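Local coordinates for protein meta cleavage compound hydrolase (Janthinobacterium, PDB 1J1I) that hydrolyses the meta-cleavage product in carbazole degradation, as a serine hydrolase that probably splits a carbon-carbon bond to release anthranilate, at residues T119-S124 against L211-E216; L134-S139 against Y242-L247. All blocks are in the same frame, centred on the assembly; numbering follows the deposited sequence.

Contact 1 of 2, residues T119-S124 against L211-E216; sequences TGLGVS and LFYDPE
Tyr213 lays its ring beside Leu121 and brings its hydroxyl to Gly122, joining a loop to helix 114-126 of the alpha/beta hydrolase fold. This helix follows the nucleophile elbow, with Ser114, probably the catalytic serine, at its first position. Leu121 and Tyr213 run past each other in opposite directions. Leu121 CD2 sits 4.1 Å from Tyr213 CE1, oblique to the ring, and equally near Tyr213 CD1. Leu121 CG stands anti to the backbone N (chi1 -167°), and this sends Leu121 CD2 toward the Tyr213 ring. Farther along the ring, Tyr213 OH lies 3.9 Å from Gly122 CA. A side chain on Gly122 would place its first carbon only 3.0 Å from Tyr213 OH, so glycine suits this tight spot. The hydroxyl has polar partners beyond the two segments: it donates to Ala118 O and bonds Gln88 NE2. Gln88 NE2 also bonds Thr119 OG1, whose stronger partner is Met115 O. Ring and hydroxyl thus fasten the loop to the first turns of the helix. A leucine in place of Tyr213 would probably leave Ala118 O without this donor, take a partner from Gln88 and open a gap beside Leu121. The loop then turns into a short helix. Asp214 is its N-cap, and Glu216 N donates to Asp214 OD2 at 2.9 Å, on the anti side of the carboxylate. Within helix 114-126, Gly120 O accepts twice: Ser124 N and Ser124 OG, each 2.9 Å from Gly120 O, reach it from opposite faces of its plane.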
loop_
_atom_site.group_PDB
_atom_site.type_symbol
_atom_site.label_atom_id
_atom_site.label_comp_id
_atom_site.label_asym_id
_atom_site.label_seq_id
_atom_site.Cartn_x
_atom_site.Cartn_y
_atom_site.Cartn_z
ATOM N N THR A 119 16.689 -3.465 12.644
ATOM C CA THR A 119 17.185 -4.748 13.118
ATOM C C THR A 119 16.640 -5.901 12.269
ATOM O O THR A 119 17.362 -6.851 11.973
ATOM C CB THR A 119 16.845 -4.946 14.617
ATOM O OG1 THR A 119 17.422 -3.871 15.376
ATOM C CG2 THR A 119 17.421 -6.264 15.131
ATOM N N GLY A 120 15.375 -5.809 11.870
ATOM C CA GLY A 120 14.791 -6.837 11.027
ATOM C C GLY A 120 15.475 -6.814 9.667
ATOM O O GLY A 120 15.732 -7.862 9.052
ATOM N N LEU A 121 15.782 -5.609 9.200
ATOM C CA LEU A 121 16.449 -5.426 7.917
ATOM C C LEU A 121 17.831 -6.071 7.977
ATOM O O LEU A 121 18.246 -6.763 7.046
ATOM C CB LEU A 121 16.568 -3.927 7.594
ATOM C CG LEU A 121 16.970 -3.527 6.165
ATOM C CD1 LEU A 121 16.651 -2.056 5.933
ATOM C CD2 LEU A 121 18.451 -3.793 5.932
ATOM N N GLY A 122 18.535 -5.851 9.083
ATOM C CA GLY A 122 19.857 -6.429 9.249
ATOM C C GLY A 122 19.830 -7.947 9.171
ATOM O O GLY A 122 20.664 -8.563 8.497
ATOM N N VAL A 123 18.873 -8.557 9.863
ATOM C CA VAL A 123 18.736 -10.012 9.853
ATOM C C VAL A 123 18.362 -10.489 8.444
ATOM O O VAL A 123 18.785 -11.559 8.003
ATOM C CB VAL A 123 17.647 -10.481 10.861
ATOM C CG1 VAL A 123 17.306 -11.946 10.623
ATOM C CG2 VAL A 123 18.154 -10.295 12.294
ATOM N N SER A 124 17.575 -9.685 7.738
ATOM C CA SER A 124 17.158 -10.038 6.386
ATOM C C SER A 124 18.309 -10.037 5.388
ATOM O O SER A 124 18.194 -10.615 4.306
ATOM C CB SER A 124 16.049 -9.100 5.913
ATOM O OG SER A 124 14.885 -9.302 6.700
ATOM N N LEU A 211 21.674 5.846 13.552
ATOM C CA LEU A 211 21.490 4.419 13.295
ATOM C C LEU A 211 21.193 4.281 11.807
ATOM O O LEU A 211 20.084 4.568 11.362
ATOM C CB LEU A 211 20.304 3.893 14.109
ATOM C CG LEU A 211 20.151 2.385 14.346
ATOM C CD1 LEU A 211 18.771 2.135 14.941
ATOM C CD2 LEU A 211 20.318 1.602 13.057
ATOM N N PHE A 212 22.172 3.833 11.031
ATOM C CA PHE A 212 21.958 3.720 9.597
ATOM C C PHE A 212 22.820 2.654 8.933
ATOM O O PHE A 212 23.741 2.109 9.533
ATOM C CB PHE A 212 22.259 5.071 8.942
ATOM C CG PHE A 212 23.700 5.477 9.053
ATOM C CD1 PHE A 212 24.656 4.946 8.191
ATOM C CD2 PHE A 212 24.115 6.348 10.056
ATOM C CE1 PHE A 212 26.005 5.273 8.325
ATOM C CE2 PHE A 212 25.463 6.682 10.201
ATOM C CZ PHE A 212 26.410 6.142 9.332
ATOM N N TYR A 213 22.500 2.383 7.674
ATOM C CA TYR A 213 23.232 1.431 6.857
ATOM C C TYR A 213 23.541 2.168 5.567
ATOM O O TYR A 213 22.858 3.131 5.214
ATOM C CB TYR A 213 22.373 0.215 6.513
ATOM C CG TYR A 213 21.903 -0.597 7.693
ATOM C CD1 TYR A 213 20.542 -0.827 7.898
ATOM C CD2 TYR A 213 22.812 -1.171 8.584
ATOM C CE1 TYR A 213 20.093 -1.611 8.956
ATOM C CE2 TYR A 213 22.372 -1.960 9.647
ATOM C CZ TYR A 213 21.010 -2.175 9.824
ATOM O OH TYR A 213 20.560 -2.968 10.852
ATOM N N ASP A 214 24.575 1.730 4.864
ATOM C CA ASP A 214 24.895 2.361 3.600
ATOM C C ASP A 214 23.801 1.898 2.643
ATOM O O ASP A 214 23.270 0.797 2.785
ATOM C CB ASP A 214 26.239 1.876 3.069
ATOM C CG ASP A 214 26.690 2.656 1.857
ATOM O OD1 ASP A 214 27.369 3.687 2.042
ATOM O OD2 ASP A 214 26.350 2.253 0.722
ATOM N N PRO A 215 23.437 2.734 1.669
ATOM C CA PRO A 215 22.395 2.293 0.741
ATOM C C PRO A 215 22.758 0.952 0.088
ATOM O O PRO A 215 21.880 0.167 -0.272
ATOM C CB PRO A 215 22.333 3.438 -0.261
ATOM C CG PRO A 215 22.580 4.635 0.621
ATOM C CD PRO A 215 23.745 4.164 1.477
ATOM N N GLU A 216 24.056 0.688 -0.049
ATOM C CA GLU A 216 24.513 -0.559 -0.654
ATOM C C GLU A 216 24.093 -1.780 0.154
ATOM O O GLU A 216 23.818 -2.841 -0.413
ATOM C CB GLU A 216 26.033 -0.546 -0.827
ATOM C CG GLU A 216 26.501 0.362 -1.953
ATOM C CD GLU A 216 25.834 0.024 -3.270
ATOM O OE1 GLU A 216 26.061 -1.091 -3.785
ATOM O OE2 GLU A 216 25.074 0.868 -3.786
#

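Contact 2 of 2, residues L134-S139 against Y242-L247; sequences LVLMGS and YKFLDL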
loop_
_atom_site.group_PDB
_atom_site.type_symbol
_atom_site.label_atom_id
_atom_site.label_comp_id
_atom_site.label_asym_id
_atom_site.label_seq_id
_atom_site.Cartn_x
_atom_site.Cartn_y
_atom_site.Cartn_z
ATOM N N LEU A 134 9.571 -9.311 5.002
ATOM C CA LEU A 134 9.977 -8.210 5.869
ATOM C C LEU A 134 9.066 -6.991 5.726
ATOM O O LEU A 134 8.714 -6.596 4.618
ATOM C CB LEU A 134 11.406 -7.785 5.531
ATOM C CG LEU A 134 11.970 -6.553 6.248
ATOM C CD1 LEU A 134 12.201 -6.866 7.721
ATOM C CD2 LEU A 134 13.275 -6.135 5.586
ATOM N N VAL A 135 8.694 -6.397 6.852
ATOM C CA VAL A 135 7.852 -5.201 6.845
ATOM C C VAL A 135 8.617 -4.107 7.571
ATOM O O VAL A 135 8.938 -4.248 8.746
ATOM C CB VAL A 135 6.510 -5.443 7.571
ATOM C CG1 VAL A 135 5.694 -4.143 7.618
ATOM C CG2 VAL A 135 5.727 -6.541 6.855
ATOM N N LEU A 136 8.934 -3.033 6.857
ATOM C CA LEU A 136 9.666 -1.921 7.435
ATOM C C LEU A 136 8.665 -0.789 7.619
ATOM O O LEU A 136 8.077 -0.301 6.658
ATOM C CB LEU A 136 10.797 -1.496 6.500
ATOM C CG LEU A 136 11.805 -2.606 6.186
ATOM C CD1 LEU A 136 12.719 -2.146 5.062
ATOM C CD2 LEU A 136 12.610 -2.958 7.443
ATOM N N MET A 137 8.472 -0.386 8.866
ATOM C CA MET A 137 7.498 0.648 9.187
ATOM C C MET A 137 8.197 1.831 9.836
ATOM O O MET A 137 8.625 1.746 10.988
ATOM C CB MET A 137 6.455 0.049 10.135
ATOM C CG MET A 137 5.253 0.923 10.419
ATOM S SD MET A 137 4.821 0.897 12.160
ATOM C CE MET A 137 4.858 -0.881 12.546
ATOM N N GLY A 138 8.307 2.935 9.097
ATOM C CA GLY A 138 8.980 4.110 9.624
ATOM C C GLY A 138 10.345 3.657 10.098
ATOM O O GLY A 138 10.926 4.209 11.038
ATOM N N SER A 139 10.857 2.640 9.415
ATOM C CA SER A 139 12.137 2.033 9.747
ATOM C C SER A 139 13.379 2.899 9.650
ATOM O O SER A 139 13.548 3.690 8.722
ATOM C CB SER A 139 12.362 0.788 8.887
ATOM O OG SER A 139 13.629 0.213 9.165
ATOM N N TYR A 242 10.471 6.290 -0.339
ATOM C CA TYR A 242 10.707 6.280 -1.773
ATOM C C TYR A 242 12.117 5.767 -2.057
ATOM O O TYR A 242 12.339 5.067 -3.046
ATOM C CB TYR A 242 10.503 7.688 -2.353
ATOM C CG TYR A 242 9.115 8.264 -2.091
ATOM C CD1 TYR A 242 8.883 9.636 -2.163
ATOM C CD2 TYR A 242 8.044 7.435 -1.749
ATOM C CE1 TYR A 242 7.617 10.173 -1.895
ATOM C CE2 TYR A 242 6.774 7.961 -1.479
ATOM C CZ TYR A 242 6.571 9.332 -1.554
ATOM O OH TYR A 242 5.324 9.862 -1.287
ATOM N N LYS A 243 13.068 6.103 -1.187
ATOM C CA LYS A 243 14.432 5.631 -1.385
ATOM C C LYS A 243 14.509 4.126 -1.103
ATOM O O LYS A 243 15.189 3.397 -1.823
ATOM C CB LYS A 243 15.411 6.398 -0.493
ATOM C CG LYS A 243 16.869 6.135 -0.845
ATOM C CD LYS A 243 17.811 7.033 -0.051
ATOM C CE LYS A 243 19.252 6.881 -0.525
ATOM N NZ LYS A 243 20.178 7.785 0.216
ATOM N N PHE A 244 13.820 3.661 -0.062
ATOM C CA PHE A 244 13.807 2.228 0.252
ATOM C C PHE A 244 13.224 1.474 -0.942
ATOM O O PHE A 244 13.710 0.407 -1.320
ATOM C CB PHE A 244 12.931 1.925 1.473
ATOM C CG PHE A 244 13.639 2.051 2.794
ATOM C CD1 PHE A 244 13.171 2.930 3.762
ATOM C CD2 PHE A 244 14.754 1.268 3.085
ATOM C CE1 PHE A 244 13.802 3.034 5.006
ATOM C CE2 PHE A 244 15.392 1.363 4.325
ATOM C CZ PHE A 244 14.915 2.247 5.286
ATOM N N LEU A 245 12.168 2.033 -1.527
ATOM C CA LEU A 245 11.501 1.413 -2.668
ATOM C C LEU A 245 12.411 1.317 -3.888
ATOM O O LEU A 245 12.287 0.400 -4.694
ATOM C CB LEU A 245 10.215 2.185 -3.005
ATOM C CG LEU A 245 9.096 2.032 -1.963
ATOM C CD1 LEU A 245 7.919 2.939 -2.312
ATOM C CD2 LEU A 245 8.638 0.579 -1.912
ATOM N N ASP A 246 13.334 2.263 -4.010
ATOM C CA ASP A 246 14.281 2.279 -5.115
ATOM C C ASP A 246 15.399 1.252 -4.878
ATOM O O ASP A 246 15.848 0.573 -5.803
ATOM C CB ASP A 246 14.883 3.679 -5.242
ATOM C CG ASP A 246 15.838 3.799 -6.406
ATOM O OD1 ASP A 246 15.393 3.634 -7.562
ATOM O OD2 ASP A 246 17.034 4.056 -6.161
ATOM N N LEU A 247 15.823 1.129 -3.625
ATOM C CA LEU A 247 16.906 0.218 -3.253
ATOM C C LEU A 247 16.544 -1.257 -3.125
ATOM O O LEU A 247 17.309 -2.123 -3.548
ATOM C CB LEU A 247 17.529 0.690 -1.941
ATOM C CG LEU A 247 18.155 2.084 -1.981
ATOM C CD1 LEU A 247 18.481 2.531 -0.569
ATOM C CD2 LEU A 247 19.402 2.062 -2.859
#
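Phe244 reaches from helix 238-247 to Leu136 and Ser139, at the end of an inner parallel strand of the alpha/beta hydrolase sheet. The helix belongs to the beta-alpha-beta crossover that joins strands 225-230 and 251-256. It packs here against the same face of the sheet as helix 114-126. The apolar part of the contact is one pair. Leu136 CD1 approaches Phe244 CD2 at 4.4 Å, oblique to the ring. This is loose packing, and other side chains add to it: Leu121, Val227, Ile218 and Leu142 also touch Phe244. Phe244 CG is anti to the carbonyl carbon (chi1 -87°), and this points the ring away from its helix into the buried layer. The polar part is a single approach to the ring edge. Ser139 O lies near the ring plane, 3.8 Å from Phe244 CE1. An aromatic edge carries slight positive charge, so the meeting is probably mildly favourable. The backbone shapes the rest. Gly138 has a positive phi (53°) where strand 131-137 ends, and the chain turns there to bring Ser139 to the ring. The side chain of Ser139 is about 6 Å from that of Ser114 and about 7 Å from that of His261, both probably catalytic. The Ser139 end of the contact therefore lies beside the probable active site. The helix also faces the dimer partner, where Tyr242 stacks on Tyr242 of the second subunit. Inside the helix, Leu247 N donates to Lys243 O at 3.0 Å. At the ring tip, Phe244 CZ remains 4.0 Å from Ser139 O.

The centres of contacts 1 and 2 are 10 Å apart, and the two touch. Their segments alternate along the chain: 119-124, 134-139, 211-216, then 242-247. Helix 114-126 leads into strand 131-137, so the first halves are successive elements of the fold. The second halves also meet, through Pro215 CB and Leu247 CD1, 4.0 Å apart. Leu121 joins both contacts, since Leu121 CD1 packs 4.0 Å from Phe244 CE2. Together they form one buried layer where helices 114-126 and 238-247, the loop leading to short helix 215-218, and strand 131-137 meet. Its Thr119 and Ser139 ends come near Ser114, probably the catalytic serine, Ser139 the closer.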